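PDB 4Q88: uncharacterized protein from Bacteroides vulgatus, which is of unknown function but probably acts as a hydrolase, belonging to glycoside hydrolase family 88. Local coordinates for residues A[208-211]-A[212-216]; A[241-244]-A[245-249]; A[294-297]-A[298-301]. All blocks are in the same frame, centred on the assembly; numbering follows the deposited sequence. Where two conformers were deposited one is given.

Contact 1 of 3, residues A[208-211]-A[212-216]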
ATOM      1  N   TRP A 208      -8.705  -6.131  10.011  1.00 14.62           N
ATOM      2  CA  TRP A 208      -7.430  -5.505  10.329  1.00 15.94           C
ATOM      3  C   TRP A 208      -7.250  -4.212   9.587  1.00 14.87           C
ATOM      4  O   TRP A 208      -7.277  -4.206   8.346  1.00 14.95           O
ATOM      5  CB  TRP A 208      -6.293  -6.462  10.010  1.00 17.13           C
ATOM      6  CG  TRP A 208      -4.934  -6.008  10.356  1.00 18.99           C
ATOM      7  CD1 TRP A 208      -4.545  -5.377  11.494  1.00 21.15           C
ATOM      8  CD2 TRP A 208      -3.744  -6.245   9.602  1.00 19.59           C
ATOM      9  NE1 TRP A 208      -3.171  -5.155  11.469  1.00 21.30           N
ATOM     10  CE2 TRP A 208      -2.673  -5.685  10.314  1.00 22.07           C
ATOM     11  CE3 TRP A 208      -3.491  -6.839   8.348  1.00 20.59           C
ATOM     12  CZ2 TRP A 208      -1.339  -5.764   9.865  1.00 22.78           C
ATOM     13  CZ3 TRP A 208      -2.151  -6.854   7.871  1.00 24.12           C
ATOM     14  CH2 TRP A 208      -1.113  -6.299   8.627  1.00 23.38           C
ATOM     15  N   SER A 209      -6.931  -3.135  10.305  1.00 15.30           N
ATOM     16  CA  SER A 209      -6.761  -1.801   9.704  1.00 15.81           C
ATOM     17  C   SER A 209      -5.680  -1.718   8.654  1.00 14.89           C
ATOM     18  O   SER A 209      -5.972  -1.279   7.515  1.00 16.14           O
ATOM     19  CB  SER A 209      -6.427  -0.733  10.788  1.00 16.39           C
ATOM     20  OG  SER A 209      -6.243   0.562  10.224  1.00 18.59           O
ATOM     21  N   ARG A 210      -4.440  -2.103   8.954  1.00 15.54           N
ATOM     22  CA  ARG A 210      -3.385  -1.959   7.919  1.00 15.30           C
ATOM     23  C   ARG A 210      -3.776  -2.831   6.706  1.00 14.54           C
ATOM     24  O   ARG A 210      -3.578  -2.415   5.557  1.00 14.88           O
ATOM     25  CB  ARG A 210      -1.993  -2.316   8.473  1.00 16.50           C
ATOM     26  CG  ARG A 210      -1.034  -2.465   7.367  1.00 17.45           C
ATOM     27  CD  ARG A 210       0.408  -2.294   7.784  1.00 18.53           C
ATOM     28  NE  ARG A 210       0.958  -3.380   8.576  1.00 18.97           N
ATOM     29  CZ  ARG A 210       1.519  -3.237   9.776  1.00 19.22           C
ATOM     30  NH1 ARG A 210       2.081  -4.306  10.373  1.00 20.65           N
ATOM     31  NH2 ARG A 210       1.539  -2.071  10.387  1.00 19.51           N
ATOM     32  N   GLY A 211      -4.402  -3.985   6.924  1.00 14.43           N
ATOM     33  CA  GLY A 211      -4.856  -4.870   5.814  1.00 13.12           C
ATOM     34  C   GLY A 211      -5.808  -4.133   4.860  1.00 14.27           C
ATOM     35  O   GLY A 211      -5.643  -4.127   3.620  1.00 16.67           O
ATOM     36  N   ASP A 212      -6.853  -3.554   5.416  1.00 14.45           N
ATOM     37  CA  ASP A 212      -7.785  -2.779   4.641  1.00 16.61           C
ATOM     38  C   ASP A 212      -7.184  -1.503   4.091  1.00 15.00           C
ATOM     39  O   ASP A 212      -7.564  -1.084   2.949  1.00 16.33           O
ATOM     40  CB  ASP A 212      -9.093  -2.531   5.363  1.00 16.06           C
ATOM     41  CG  ASP A 212      -9.972  -3.738   5.346  1.00 18.13           C
ATOM     42  OD1 ASP A 212     -10.596  -3.946   4.311  1.00 16.41           O
ATOM     43  OD2 ASP A 212      -9.913  -4.575   6.310  1.00 17.23           O
ATOM     44  N   GLY A 213      -6.222  -0.928   4.795  1.00 14.83           N
ATOM     45  CA  GLY A 213      -5.436   0.194   4.226  1.00 16.37           C
ATOM     46  C   GLY A 213      -4.719  -0.205   2.951  1.00 16.38           C
ATOM     47  O   GLY A 213      -4.757   0.515   1.948  1.00 14.83           O
ATOM     48  N   TRP A 214      -4.030  -1.351   3.001  1.00 16.16           N
ATOM     49  CA  TRP A 214      -3.343  -1.831   1.796  1.00 17.63           C
ATOM     50  C   TRP A 214      -4.347  -1.938   0.627  1.00 17.94           C
ATOM     51  O   TRP A 214      -4.098  -1.443  -0.496  1.00 17.80           O
ATOM     52  CB  TRP A 214      -2.700  -3.205   2.035  1.00 17.57           C
ATOM     53  CG  TRP A 214      -1.508  -3.264   2.935  1.00 18.55           C
ATOM     54  CD1 TRP A 214      -1.328  -4.162   3.954  1.00 18.51           C
ATOM     55  CD2 TRP A 214      -0.305  -2.468   2.901  1.00 16.54           C
ATOM     56  NE1 TRP A 214      -0.115  -3.986   4.508  1.00 18.17           N
ATOM     57  CE2 TRP A 214       0.510  -2.919   3.933  1.00 18.65           C
ATOM     58  CE3 TRP A 214       0.139  -1.402   2.129  1.00 18.02           C
ATOM     59  CZ2 TRP A 214       1.744  -2.366   4.195  1.00 18.10           C
ATOM     60  CZ3 TRP A 214       1.374  -0.843   2.421  1.00 19.03           C
ATOM     61  CH2 TRP A 214       2.156  -1.342   3.424  1.00 18.63           C
ATOM     62  N   ALA A 215      -5.517  -2.536   0.886  1.00 15.80           N
ATOM     63  CA  ALA A 215      -6.486  -2.759  -0.153  1.00 16.44           C
ATOM     64  C   ALA A 215      -7.027  -1.451  -0.734  1.00 15.51           C
ATOM     65  O   ALA A 215      -7.087  -1.276  -1.969  1.00 16.32           O
ATOM     66  CB  ALA A 215      -7.660  -3.632   0.356  1.00 15.99           C
ATOM     67  N   PHE A 216      -7.394  -0.522   0.147  1.00 15.07           N
ATOM     68  CA  PHE A 216      -7.985   0.757  -0.265  1.00 15.46           C
ATOM     69  C   PHE A 216      -6.961   1.606  -1.052  1.00 16.08           C
ATOM     70  O   PHE A 216      -7.317   2.149  -2.130  1.00 16.33           O
ATOM     71  CB  PHE A 216      -8.454   1.502   0.971  1.00 15.52           C
ATOM     72  CG  PHE A 216      -9.270   2.721   0.717  1.00 15.23           C
ATOM     73  CD1 PHE A 216     -10.462   2.672   0.050  1.00 15.66           C
ATOM     74  CD2 PHE A 216      -8.907   3.930   1.332  1.00 16.18           C
ATOM     75  CE1 PHE A 216     -11.223   3.807  -0.150  1.00 15.72           C
ATOM     76  CE2 PHE A 216      -9.702   5.050   1.183  1.00 17.21           C
ATOM     77  CZ  PHE A 216     -10.865   5.002   0.463  1.00 17.08           C
TER
HETATM   78  O   HOH W   1       1.553  -5.553   6.580  1.00 24.37           O
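Trp214 N donates to Arg210 O at 2.8 Å, and one residue back Gly213 N donates to Ser209 O, also 2.8 Å. One residue earlier again, Asp212 N donates to Trp208 O at 3.0 Å, so the helix starts directly behind Trp208, its N-cap residue. A water ties the side chains of Arg210 and Trp214 together, accepting from Arg210 NE at 3.0 Å and from Trp214 NE1 at 3.1 Å; it lies in the indole plane, at the ring edge. This is the first turn of helix 209-225, one of the helices of the alpha/alpha toroid expected for a six-hairpin glycosidase. Arg210 runs alongside the indole, its CG 3.4 Å from Trp214 NE1, until the chain bends at chi3 (72°) and turns the guanidinium plane 59° from the ring. Beyond the bend, NH2 is bonded to Ser273 OG and Gln322 O, and NH1 to Pro323 O. With an alanine here instead of Trp214, the water would probably lose one of its donors and the Arg210 methylenes would face a gap. Asp212 OD1 takes a bond from Tyr187 N, while Arg210 CB and Gly211 N lie over one face of the Trp208 ring, toward its rim.

Contact 2 of 3, residues A[241-244]-A[245-249]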
ATOM      1  N   GLN A 241     -15.411   3.051  -3.902  1.00 17.32           N
ATOM      2  CA  GLN A 241     -16.412   3.912  -3.301  1.00 19.04           C
ATOM      3  C   GLN A 241     -17.107   3.260  -2.103  1.00 17.46           C
ATOM      4  O   GLN A 241     -17.397   3.934  -1.104  1.00 17.56           O
ATOM      5  CB  GLN A 241     -17.428   4.344  -4.334  1.00 19.97           C
ATOM      6  CG  GLN A 241     -16.816   5.297  -5.349  1.00 20.40           C
ATOM      7  CD  GLN A 241     -17.762   5.572  -6.511  1.00 22.24           C
ATOM      8  OE1 GLN A 241     -18.603   4.690  -6.904  1.00 22.38           O
ATOM      9  NE2 GLN A 241     -17.603   6.742  -7.122  1.00 22.87           N
ATOM     10  N   THR A 242     -17.406   1.968  -2.221  1.00 17.96           N
ATOM     11  CA  THR A 242     -18.020   1.244  -1.085  1.00 17.31           C
ATOM     12  C   THR A 242     -17.099   1.121   0.092  1.00 17.25           C
ATOM     13  O   THR A 242     -17.512   1.306   1.245  1.00 18.11           O
ATOM     14  CB  THR A 242     -18.416  -0.138  -1.554  1.00 18.28           C
ATOM     15  OG1 THR A 242     -19.318  -0.034  -2.663  1.00 20.44           O
ATOM     16  CG2 THR A 242     -19.069  -0.916  -0.445  1.00 19.28           C
HETATM   17  N   MSE A 243     -15.814   0.806  -0.154  1.00 16.49           N
HETATM   18  CA  MSE A 243     -14.870   0.764   0.933  1.00 15.59           C
HETATM   19  C   MSE A 243     -14.717   2.111   1.579  1.00 16.53           C
HETATM   20  O   MSE A 243     -14.616   2.226   2.797  1.00 16.09           O
HETATM   21  CB  MSE A 243     -13.456   0.313   0.476  1.00 15.50           C
HETATM   22  CG  MSE A 243     -13.419  -1.101  -0.060  1.00 15.31           C
HETATM   23 SE   MSE A 243     -11.529  -1.611  -0.293  0.70 19.26          SE
HETATM   24  CE  MSE A 243     -10.993  -1.697   1.606  1.00 17.96           C
ATOM     25  N   ALA A 244     -14.737   3.177   0.784  1.00 16.13           N
ATOM     26  CA  ALA A 244     -14.602   4.521   1.347  1.00 16.94           C
ATOM     27  C   ALA A 244     -15.691   4.799   2.391  1.00 16.60           C
ATOM     28  O   ALA A 244     -15.416   5.343   3.487  1.00 16.95           O
ATOM     29  CB  ALA A 244     -14.670   5.599   0.238  1.00 18.80           C
ATOM     30  N   LYS A 245     -16.899   4.423   2.056  1.00 17.26           N
ATOM     31  CA  LYS A 245     -18.009   4.637   2.940  1.00 18.06           C
ATOM     32  C   LYS A 245     -17.835   3.760   4.250  1.00 18.02           C
ATOM     33  O   LYS A 245     -18.077   4.260   5.392  1.00 16.97           O
ATOM     34  CB  LYS A 245     -19.295   4.294   2.242  1.00 20.22           C
ATOM     35  CG  LYS A 245     -20.508   4.678   3.051  1.00 26.13           C
ATOM     36  CD  LYS A 245     -21.785   4.652   2.230  1.00 31.87           C
ATOM     37  CE  LYS A 245     -22.942   5.176   3.074  1.00 37.89           C
ATOM     38  NZ  LYS A 245     -24.246   4.952   2.382  1.00 40.51           N
ATOM     39  N   SER A 246     -17.486   2.484   4.084  1.00 16.78           N
ATOM     40  CA  SER A 246     -17.323   1.605   5.256  0.60 17.16           C
ATOM     41  C   SER A 246     -16.168   2.036   6.158  1.00 18.08           C
ATOM     42  O   SER A 246     -16.230   1.965   7.443  1.00 18.73           O
ATOM     43  CB  SER A 246     -17.155   0.186   4.778  0.60 17.46           C
ATOM     44  OG  SER A 246     -18.297  -0.196   4.044  0.60 18.31           O
ATOM     45  N   ILE A 247     -15.090   2.445   5.517  1.00 17.07           N
ATOM     46  CA  ILE A 247     -13.917   2.924   6.264  1.00 18.09           C
ATOM     47  C   ILE A 247     -14.295   4.225   7.007  1.00 17.93           C
ATOM     48  O   ILE A 247     -13.978   4.410   8.191  1.00 17.46           O
ATOM     49  CB  ILE A 247     -12.710   3.103   5.351  1.00 16.98           C
ATOM     50  CG1 ILE A 247     -12.237   1.762   4.784  1.00 17.08           C
ATOM     51  CG2 ILE A 247     -11.619   3.856   6.074  1.00 17.51           C
ATOM     52  CD1 ILE A 247     -11.338   1.926   3.562  1.00 17.64           C
ATOM     53  N   ALA A 248     -14.914   5.172   6.308  1.00 17.45           N
ATOM     54  CA  ALA A 248     -15.283   6.418   6.963  1.00 17.96           C
ATOM     55  C   ALA A 248     -16.103   6.218   8.262  1.00 19.13           C
ATOM     56  O   ALA A 248     -15.853   6.861   9.317  1.00 20.01           O
ATOM     57  CB  ALA A 248     -16.007   7.334   5.991  1.00 18.27           C
ATOM     58  N   ALA A 249     -17.017   5.270   8.188  1.00 19.41           N
ATOM     59  CA  ALA A 249     -17.944   4.970   9.242  1.00 20.75           C
ATOM     60  C   ALA A 249     -17.249   4.425  10.462  1.00 22.07           C
ATOM     61  O   ALA A 249     -17.831   4.479  11.569  1.00 23.43           O
ATOM     62  CB  ALA A 249     -18.997   3.971   8.748  1.00 21.39           C
TER
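Ile247 lies back over the turn that begins at Met243, and its side chain follows the carbonyl of that residue almost to the end. The two belong to helix 233-249, part of the mainly helical alpha/alpha toroid expected of a six-hairpin glycosidase. From CB, 3.3 Å from Met243 O, the branch that matters is CG1: it stands anti to the carbonyl carbon of Ile247 (chi1 -65°), which brings it down beside the helix backbone and to 3.1 Å from Met243 O. The terminal CD1 then passes the same oxygen at 3.4 Å and arrives between CB and the CE methyl of Met243, a selenomethionine, 4.1 Å from each. The CE methyl comes back to this position because the Met243 chain bends at chi3 (69°), and the two side chains thus make one apolar patch across a single helical turn. Phe216 of helix 209-225 covers this patch, and Phe278 and Phe282 of helix 272-287 also pack against Ile247.

Beneath the patch, Met243 O accepts from Ile247 N at 2.8 Å, so one buried carbonyl oxygen is both bonded to an amide and overlaid by aliphatic carbon. The character changes at Lys245, whose chain leaves the backbone fully extended beyond CG and ends away from Gln241 to Ala244. Ala248, partly exposed, repeats the pattern in miniature: its N donates to Ala244 O, and its CB rests 3.3 Å from that same oxygen.

Contact 3 of 3, residues A[294-297]-A[298-301]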
ATOM      1  N   ASP A 294     -17.564  17.125  -0.060  1.00 28.73           N
ATOM      2  CA  ASP A 294     -18.208  17.598   1.133  1.00 29.38           C
ATOM      3  C   ASP A 294     -18.367  16.455   2.157  1.00 28.09           C
ATOM      4  O   ASP A 294     -18.179  16.662   3.342  1.00 28.66           O
ATOM      5  CB  ASP A 294     -19.568  18.201   0.785  1.00 33.02           C
ATOM      6  CG  ASP A 294     -19.441  19.487  -0.033  1.00 38.53           C
ATOM      7  OD1 ASP A 294     -18.462  20.254   0.167  1.00 40.80           O
ATOM      8  OD2 ASP A 294     -20.327  19.719  -0.876  1.00 48.89           O
ATOM      9  N   ILE A 295     -18.680  15.259   1.682  1.00 28.73           N
ATOM     10  CA  ILE A 295     -18.845  14.110   2.569  1.00 28.01           C
ATOM     11  C   ILE A 295     -17.500  13.674   3.161  1.00 25.88           C
ATOM     12  O   ILE A 295     -17.386  13.456   4.361  1.00 29.50           O
ATOM     13  CB  ILE A 295     -19.501  12.934   1.821  1.00 28.99           C
ATOM     14  CG1 ILE A 295     -20.955  13.290   1.531  1.00 33.48           C
ATOM     15  CG2 ILE A 295     -19.375  11.640   2.648  1.00 30.66           C
ATOM     16  CD1 ILE A 295     -21.637  12.314   0.597  1.00 35.65           C
ATOM     17  N   TYR A 296     -16.486  13.572   2.333  1.00 23.84           N
ATOM     18  CA  TYR A 296     -15.216  12.990   2.778  1.00 23.99           C
ATOM     19  C   TYR A 296     -14.189  13.984   3.262  1.00 27.13           C
ATOM     20  O   TYR A 296     -13.228  13.566   3.873  1.00 25.31           O
ATOM     21  CB  TYR A 296     -14.624  12.062   1.738  1.00 23.29           C
ATOM     22  CG  TYR A 296     -15.494  10.841   1.570  1.00 23.38           C
ATOM     23  CD1 TYR A 296     -15.472   9.822   2.515  1.00 21.61           C
ATOM     24  CD2 TYR A 296     -16.378  10.737   0.531  1.00 23.66           C
ATOM     25  CE1 TYR A 296     -16.325   8.734   2.416  1.00 23.42           C
ATOM     26  CE2 TYR A 296     -17.209   9.638   0.398  1.00 23.56           C
ATOM     27  CZ  TYR A 296     -17.178   8.639   1.376  1.00 23.68           C
ATOM     28  OH  TYR A 296     -17.985   7.567   1.223  1.00 23.93           O
ATOM     29  N   SER A 297     -14.351  15.282   2.974  1.00 29.40           N
ATOM     30  CA  SER A 297     -13.326  16.259   3.438  1.00 31.65           C
ATOM     31  C   SER A 297     -13.221  16.299   5.010  1.00 29.67           C
ATOM     32  O   SER A 297     -12.150  16.321   5.531  1.00 29.83           O
ATOM     33  CB  SER A 297     -13.435  17.644   2.710  1.00 32.72           C
ATOM     34  OG  SER A 297     -13.119  17.583   1.298  1.00 32.01           O
ATOM     35  N   PRO A 298     -14.306  16.178   5.768  1.00 29.09           N
ATOM     36  CA  PRO A 298     -14.189  16.066   7.233  1.00 29.38           C
ATOM     37  C   PRO A 298     -13.401  14.839   7.748  1.00 28.35           C
ATOM     38  O   PRO A 298     -12.697  14.890   8.773  1.00 25.96           O
ATOM     39  CB  PRO A 298     -15.636  15.969   7.705  1.00 31.34           C
ATOM     40  CG  PRO A 298     -16.439  16.540   6.586  1.00 33.27           C
ATOM     41  CD  PRO A 298     -15.707  16.259   5.324  1.00 35.11           C
ATOM     42  N   ILE A 299     -13.548  13.729   7.042  1.00 25.02           N
ATOM     43  CA  ILE A 299     -12.806  12.502   7.386  1.00 23.45           C
ATOM     44  C   ILE A 299     -11.301  12.763   7.186  1.00 22.11           C
ATOM     45  O   ILE A 299     -10.464  12.407   8.041  1.00 19.78           O
ATOM     46  CB  ILE A 299     -13.265  11.320   6.478  1.00 23.87           C
ATOM     47  CG1 ILE A 299     -14.760  11.123   6.578  1.00 23.98           C
ATOM     48  CG2 ILE A 299     -12.492  10.041   6.756  1.00 24.24           C
ATOM     49  CD1 ILE A 299     -15.313  10.772   7.934  1.00 24.59           C
ATOM     50  N   VAL A 300     -10.947  13.350   6.036  1.00 20.48           N
ATOM     51  CA  VAL A 300      -9.550  13.594   5.744  1.00 22.50           C
ATOM     52  C   VAL A 300      -8.981  14.676   6.665  1.00 22.16           C
ATOM     53  O   VAL A 300      -7.814  14.602   7.032  1.00 21.22           O
ATOM     54  CB  VAL A 300      -9.199  13.928   4.258  1.00 24.27           C
ATOM     55  CG1 VAL A 300      -9.621  12.809   3.338  1.00 26.86           C
ATOM     56  CG2 VAL A 300      -9.740  15.225   3.750  1.00 28.90           C
ATOM     57  N   GLU A 301      -9.781  15.655   7.052  1.00 22.16           N
ATOM     58  CA  GLU A 301      -9.231  16.703   7.950  1.00 24.27           C
ATOM     59  C   GLU A 301      -8.841  16.082   9.306  1.00 22.76           C
ATOM     60  O   GLU A 301      -7.760  16.345   9.813  1.00 22.99           O
ATOM     61  CB  GLU A 301     -10.200  17.867   8.156  1.00 26.33           C
ATOM     62  CG  GLU A 301     -10.442  18.694   6.887  1.00 28.81           C
ATOM     63  CD  GLU A 301      -9.189  19.217   6.216  1.00 31.01           C
ATOM     64  OE1 GLU A 301      -8.250  19.650   6.926  1.00 30.77           O
ATOM     65  OE2 GLU A 301      -9.130  19.199   4.956  1.00 33.93           O
TER
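Pro298 sets the edge of its ring over the turn before it, with CD 3.2 Å from Asp294 O and 3.4 Å from Ile295 O. Those are the carbonyls that face residues 298 and 299, and neither nitrogen forms the usual helical bond back to them. Regular bonding resumes one residue on: Val300 N donates to Tyr296 O at 3.2 Å, and Glu301 N to Ser297 O at 2.9 Å. Val300 CG2, lying between its own backbone N and carbonyl carbon, comes to 3.2 Å from Ser297 O, and Glu301 CG approaches that oxygen equally closely before the chain bends and carries the carboxylate to a salt bridge with Arg354. Toward helix 233-249, Ile299 CG1 meets the ring of the buried Tyr296 obliquely at CD1, 4.3 Å away; Ala248 touches both residues. Ser297 OG turns back along the helix and bonds to Ala293 O. All this belongs to the opening turns of helix 293-311, one of the helices of the alpha/alpha fold. Proline nitrogen has no hydrogen to give Asp294 O, and with CD wedged against Asp294 O and Ile295 O the bond from Ile299 N is probably lost as well, which is consistent with the kink here.

How the contacts relate
Along the chain the three contacts come in series: each closes within its own helix before the next opens, so none nests in or crosses another, and none closes a long loop. Contact 1 starts helix 209-225, and contact 2 lies late in the helix that follows it, 233-249. The two join where Phe216 CG lies 3.6 Å from Ile247 CD1. Contact 3 follows helix 272-287 in the chain, yet returns to contact 2 through Tyr296, whose OH lies 3.4 Å from Lys245 CA. Contacts 1 and 3 stay about 7 Å apart at their nearest atoms. Contact 2, on helix 233-249, therefore bridges contacts 1 and 3, while helix 272-287 packs against all three contacts.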